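Local coordinates for protein DOA1 (PDB 3ODT) that binds ubiquitin through a WD40 beta-propeller domain and is thought to regulate the turnover of F-box proteins, at residues I262-M275 / I281-S293. Residues are numbered along the deposited sequence; the frame is centred on the assembly and turned at random. Where two conformers were deposited one is given.
Sequences ITLPAISIWSVDCM and IVGSSDNLVRIFS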
loop_
_atom_site.group_PDB
_atom_site.type_symbol
_atom_site.label_atom_id
_atom_site.label_comp_id
_atom_site.label_asym_id
_atom_site.label_seq_id
_atom_site.Cartn_x
_atom_site.Cartn_y
_atom_site.Cartn_z
ATOM N N ILE A 262 0.693 3.045 -18.049
ATOM C CA ILE A 262 2.135 3.255 -18.028
ATOM C C ILE A 262 2.815 1.892 -17.920
ATOM O O ILE A 262 2.575 1.117 -16.983
ATOM C CB ILE A 262 2.566 4.103 -16.812
ATOM C CG1 ILE A 262 1.951 5.501 -16.864
ATOM C CG2 ILE A 262 4.075 4.252 -16.747
ATOM C CD1 ILE A 262 2.031 6.257 -15.573
ATOM N N THR A 263 3.609 1.562 -18.918
ATOM C CA THR A 263 4.276 0.287 -18.978
ATOM C C THR A 263 5.736 0.497 -18.643
ATOM O O THR A 263 6.390 1.356 -19.207
ATOM C CB THR A 263 4.140 -0.345 -20.348
ATOM O OG1 THR A 263 2.753 -0.523 -20.649
ATOM C CG2 THR A 263 4.837 -1.701 -20.371
ATOM N N LEU A 264 6.218 -0.270 -17.678
ATOM C CA LEU A 264 7.591 -0.160 -17.197
ATOM C C LEU A 264 8.407 -1.418 -17.470
ATOM O O LEU A 264 7.841 -2.505 -17.539
ATOM C CB LEU A 264 7.562 0.077 -15.692
ATOM C CG LEU A 264 6.882 1.391 -15.265
ATOM C CD1 LEU A 264 6.809 1.477 -13.773
ATOM C CD2 LEU A 264 7.623 2.599 -15.781
ATOM N N PRO A 265 9.746 -1.263 -17.596
ATOM C CA PRO A 265 10.629 -2.397 -17.906
ATOM C C PRO A 265 10.998 -3.168 -16.632
ATOM O O PRO A 265 12.180 -3.311 -16.284
ATOM C CB PRO A 265 11.860 -1.726 -18.544
ATOM C CG PRO A 265 11.935 -0.379 -17.841
ATOM C CD PRO A 265 10.480 0.023 -17.598
ATOM N N ALA A 266 9.974 -3.668 -15.956
ATOM C CA ALA A 266 10.131 -4.456 -14.754
ATOM C C ALA A 266 9.109 -5.563 -14.774
ATOM O O ALA A 266 7.968 -5.344 -15.153
ATOM C CB ALA A 266 9.907 -3.567 -13.543
ATOM N N ILE A 267 9.479 -6.766 -14.354
ATOM C CA ILE A 267 8.566 -7.893 -14.479
ATOM C C ILE A 267 7.335 -7.748 -13.566
ATOM O O ILE A 267 6.282 -8.300 -13.894
ATOM C CB ILE A 267 9.232 -9.271 -14.248
ATOM C CG1 ILE A 267 9.807 -9.388 -12.836
ATOM C CG2 ILE A 267 10.269 -9.563 -15.368
ATOM C CD1 ILE A 267 10.417 -10.745 -12.558
ATOM N N SER A 268 7.479 -7.029 -12.454
ATOM C CA SER A 268 6.383 -6.820 -11.493
ATOM C C SER A 268 6.389 -5.414 -10.955
ATOM O O SER A 268 7.459 -4.898 -10.563
ATOM C CB SER A 268 6.559 -7.749 -10.284
ATOM O OG SER A 268 6.677 -9.108 -10.664
ATOM N N ILE A 269 5.219 -4.784 -10.880
ATOM C CA ILE A 269 5.101 -3.482 -10.225
ATOM C C ILE A 269 4.372 -3.710 -8.888
ATOM O O ILE A 269 3.214 -4.093 -8.894
ATOM C CB ILE A 269 4.307 -2.466 -11.067
ATOM C CG1 ILE A 269 4.692 -2.550 -12.543
ATOM C CG2 ILE A 269 4.530 -1.040 -10.480
ATOM C CD1 ILE A 269 6.172 -2.398 -12.823
ATOM N N TRP A 270 5.097 -3.569 -7.771
ATOM C CA TRP A 270 4.595 -3.999 -6.478
ATOM C C TRP A 270 3.708 -3.009 -5.740
ATOM O O TRP A 270 2.842 -3.410 -4.966
ATOM C CB TRP A 270 5.752 -4.393 -5.559
ATOM C CG TRP A 270 6.518 -5.537 -6.060
ATOM C CD1 TRP A 270 7.810 -5.544 -6.483
ATOM C CD2 TRP A 270 6.031 -6.873 -6.202
ATOM N NE1 TRP A 270 8.164 -6.813 -6.890
ATOM C CE2 TRP A 270 7.086 -7.643 -6.729
ATOM C CE3 TRP A 270 4.802 -7.481 -5.956
ATOM C CZ2 TRP A 270 6.954 -8.997 -7.000
ATOM C CZ3 TRP A 270 4.672 -8.843 -6.212
ATOM C CH2 TRP A 270 5.735 -9.575 -6.760
ATOM N N SER A 271 4.005 -1.726 -5.907
ATOM C CA SER A 271 3.389 -0.735 -5.040
ATOM C C SER A 271 3.309 0.635 -5.697
ATOM O O SER A 271 4.185 1.038 -6.477
ATOM C CB SER A 271 4.231 -0.626 -3.759
ATOM O OG SER A 271 3.650 0.301 -2.840
ATOM N N VAL A 272 2.210 1.313 -5.410
ATOM C CA VAL A 272 2.037 2.729 -5.716
ATOM C C VAL A 272 1.532 3.473 -4.497
ATOM O O VAL A 272 0.880 2.893 -3.600
ATOM C CB VAL A 272 1.027 2.959 -6.863
ATOM C CG1 VAL A 272 1.622 2.496 -8.194
ATOM C CG2 VAL A 272 -0.282 2.190 -6.598
ATOM N N ASP A 273 1.866 4.755 -4.451
ATOM C CA ASP A 273 1.257 5.670 -3.495
ATOM C C ASP A 273 1.171 7.026 -4.168
ATOM O O ASP A 273 1.809 7.257 -5.184
ATOM C CB ASP A 273 2.055 5.739 -2.195
ATOM C CG ASP A 273 1.215 6.236 -1.004
ATOM O OD1 ASP A 273 0.044 5.876 -0.941
ATOM O OD2 ASP A 273 1.717 6.947 -0.140
ATOM N N CYS A 274 0.339 7.883 -3.579
ATOM C CA CYS A 274 0.005 9.203 -4.119
ATOM C C CYS A 274 0.425 10.344 -3.173
ATOM O O CYS A 274 0.017 10.392 -2.007
ATOM C CB CYS A 274 -1.514 9.293 -4.386
ATOM S SG CYS A 274 -2.167 8.016 -5.555
HETATM N N MSE A 275 1.257 11.251 -3.678
HETATM C CA MSE A 275 1.520 12.508 -3.008
HETATM C C MSE A 275 0.267 13.356 -2.951
HETATM O O MSE A 275 -0.665 13.180 -3.753
HETATM C CB MSE A 275 2.592 13.303 -3.748
HETATM C CG MSE A 275 3.937 13.292 -3.096
HETATM SE SE MSE A 275 5.236 13.951 -4.354
HETATM C CE MSE A 275 5.666 12.199 -5.028
ATOM N N ILE A 281 3.977 7.700 -6.862
ATOM C CA ILE A 281 5.214 7.003 -6.497
ATOM C C ILE A 281 5.014 5.527 -6.815
ATOM O O ILE A 281 3.948 4.968 -6.544
ATOM C CB ILE A 281 5.509 7.118 -4.996
ATOM C CG1 ILE A 281 5.348 8.558 -4.512
ATOM C CG2 ILE A 281 6.890 6.577 -4.703
ATOM C CD1 ILE A 281 5.138 8.708 -3.005
ATOM N N VAL A 282 6.048 4.905 -7.398
ATOM C CA VAL A 282 5.973 3.541 -7.893
ATOM C C VAL A 282 7.196 2.732 -7.447
ATOM O O VAL A 282 8.332 3.167 -7.615
ATOM C CB VAL A 282 5.923 3.507 -9.449
ATOM C CG1 VAL A 282 5.720 2.090 -9.947
ATOM C CG2 VAL A 282 4.839 4.419 -9.971
ATOM N N GLY A 283 6.949 1.568 -6.854
ATOM C CA GLY A 283 8.010 0.638 -6.509
ATOM C C GLY A 283 7.900 -0.621 -7.361
ATOM O O GLY A 283 6.849 -1.234 -7.442
ATOM N N SER A 284 9.017 -1.048 -7.948
ATOM C CA SER A 284 9.000 -2.141 -8.904
ATOM C C SER A 284 10.139 -3.149 -8.747
ATOM O O SER A 284 11.100 -2.964 -7.961
ATOM C CB SER A 284 8.926 -1.598 -10.331
ATOM O OG SER A 284 9.873 -0.589 -10.541
ATOM N N SER A 285 10.029 -4.235 -9.501
ATOM C CA SER A 285 10.959 -5.341 -9.381
ATOM C C SER A 285 12.348 -5.080 -9.983
ATOM O O SER A 285 13.262 -5.880 -9.794
ATOM C CB SER A 285 10.371 -6.570 -10.061
ATOM O OG SER A 285 10.131 -6.319 -11.427
ATOM N N ASP A 286 12.491 -3.974 -10.712
ATOM C CA ASP A 286 13.802 -3.591 -11.230
ATOM C C ASP A 286 14.610 -2.848 -10.167
ATOM O O ASP A 286 15.653 -2.279 -10.451
ATOM C CB ASP A 286 13.671 -2.755 -12.501
ATOM C CG ASP A 286 12.808 -1.532 -12.319
ATOM O OD1 ASP A 286 12.271 -1.316 -11.233
ATOM O OD2 ASP A 286 12.662 -0.782 -13.299
ATOM N N ASN A 287 14.063 -2.802 -8.957
ATOM C CA ASN A 287 14.720 -2.249 -7.765
ATOM C C ASN A 287 14.698 -0.736 -7.726
ATOM O O ASN A 287 15.389 -0.112 -6.921
ATOM C CB ASN A 287 16.157 -2.755 -7.605
ATOM C CG ASN A 287 16.287 -4.269 -7.798
ATOM O OD1 ASN A 287 15.322 -5.053 -7.699
ATOM N ND2 ASN A 287 17.504 -4.692 -8.056
ATOM N N LEU A 288 13.889 -0.150 -8.593
ATOM C CA LEU A 288 13.740 1.283 -8.672
ATOM C C LEU A 288 12.460 1.783 -7.996
ATOM O O LEU A 288 11.421 1.109 -7.998
ATOM C CB LEU A 288 13.701 1.726 -10.139
ATOM C CG LEU A 288 14.994 1.528 -10.906
ATOM C CD1 LEU A 288 14.766 1.834 -12.357
ATOM C CD2 LEU A 288 16.126 2.369 -10.278
ATOM N N VAL A 289 12.567 2.992 -7.482
ATOM C CA VAL A 289 11.415 3.826 -7.184
ATOM C C VAL A 289 11.313 4.851 -8.324
ATOM O O VAL A 289 12.328 5.384 -8.789
ATOM C CB VAL A 289 11.605 4.530 -5.823
ATOM C CG1 VAL A 289 10.463 5.473 -5.577
ATOM C CG2 VAL A 289 11.734 3.518 -4.674
ATOM N N ARG A 290 10.095 5.121 -8.776
ATOM C CA ARG A 290 9.871 6.181 -9.768
ATOM C C ARG A 290 8.791 7.132 -9.276
ATOM O O ARG A 290 7.934 6.753 -8.488
ATOM C CB ARG A 290 9.449 5.585 -11.114
ATOM C CG ARG A 290 10.515 4.769 -11.837
ATOM C CD ARG A 290 9.873 4.183 -13.071
ATOM N NE ARG A 290 10.809 3.479 -13.941
ATOM C CZ ARG A 290 11.206 2.216 -13.781
ATOM N NH1 ARG A 290 10.819 1.504 -12.724
ATOM N NH2 ARG A 290 12.011 1.662 -14.679
ATOM N N ILE A 291 8.884 8.391 -9.693
ATOM C CA ILE A 291 7.850 9.372 -9.421
ATOM C C ILE A 291 7.348 9.856 -10.763
ATOM O O ILE A 291 8.157 10.142 -11.653
ATOM C CB ILE A 291 8.391 10.527 -8.596
ATOM C CG1 ILE A 291 8.899 9.991 -7.253
ATOM C CG2 ILE A 291 7.334 11.566 -8.386
ATOM C CD1 ILE A 291 9.536 11.013 -6.451
ATOM N N PHE A 292 6.037 9.846 -10.929
ATOM C CA PHE A 292 5.375 10.377 -12.122
ATOM C C PHE A 292 4.549 11.606 -11.757
ATOM O O PHE A 292 4.018 11.673 -10.662
ATOM C CB PHE A 292 4.452 9.301 -12.721
ATOM C CG PHE A 292 5.197 8.191 -13.382
ATOM C CD1 PHE A 292 5.694 7.141 -12.633
ATOM C CD2 PHE A 292 5.415 8.205 -14.742
ATOM C CE1 PHE A 292 6.412 6.125 -13.236
ATOM C CE2 PHE A 292 6.145 7.193 -15.348
ATOM C CZ PHE A 292 6.643 6.164 -14.598
ATOM N N SER A 293 4.424 12.549 -12.694
ATOM C CA SER A 293 3.690 13.769 -12.468
ATOM C C SER A 293 2.914 14.192 -13.700
ATOM O O SER A 293 3.333 13.942 -14.829
ATOM C CB SER A 293 4.655 14.881 -12.068
ATOM O OG SER A 293 3.954 16.052 -11.688
#
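S285 and S268 clasp each other where the two segments meet beside the 284-287 turn: S268 N donates to S285 OG at 2.9 Å, nearly straight at 160°, while S285 N returns a bond to S268 O. With chi1 at 60°, S285 OG sits between its own backbone N and carbonyl carbon, turned back to the incoming N-H. Strands 269-274 and 281-284 run antiparallel, and a classic beta bulge interrupts them, G283 O accepting from both W270 N (2.9 Å) and S271 N (3.3 Å). On one side of the sheet I269 CG2 presses on V282 CG1 at a tight 3.4 Å, and V272 lies alongside V282. I262 and L264, from the end of the preceding blade, pack across the interface: L264 CD1 meets V282 CG1 tip to tip, its CD2 lies over one guanidinium face of R290, opposite L288 CD1, and I262 CD1 makes a CH-pi contact over the F292 ring. D286 OD2 lies in the guanidinium plane and accepts from R290 NH1 (3.0 Å) and NH2 (2.9 Å), an end-on salt bridge fixing the group's rotation; D286 OD1 accepts from S284 OG. S285 and N287, with D20, form the calcium site, and W270 NE1 hydrogen-bonds D20 OD2. The N-terminal strand 9-14 completes the blade beside 289-293, the Velcro-type closure of the propeller ring; strands 239-243 and 21-26, from the flanking blades, pack against V272 and I281 respectively.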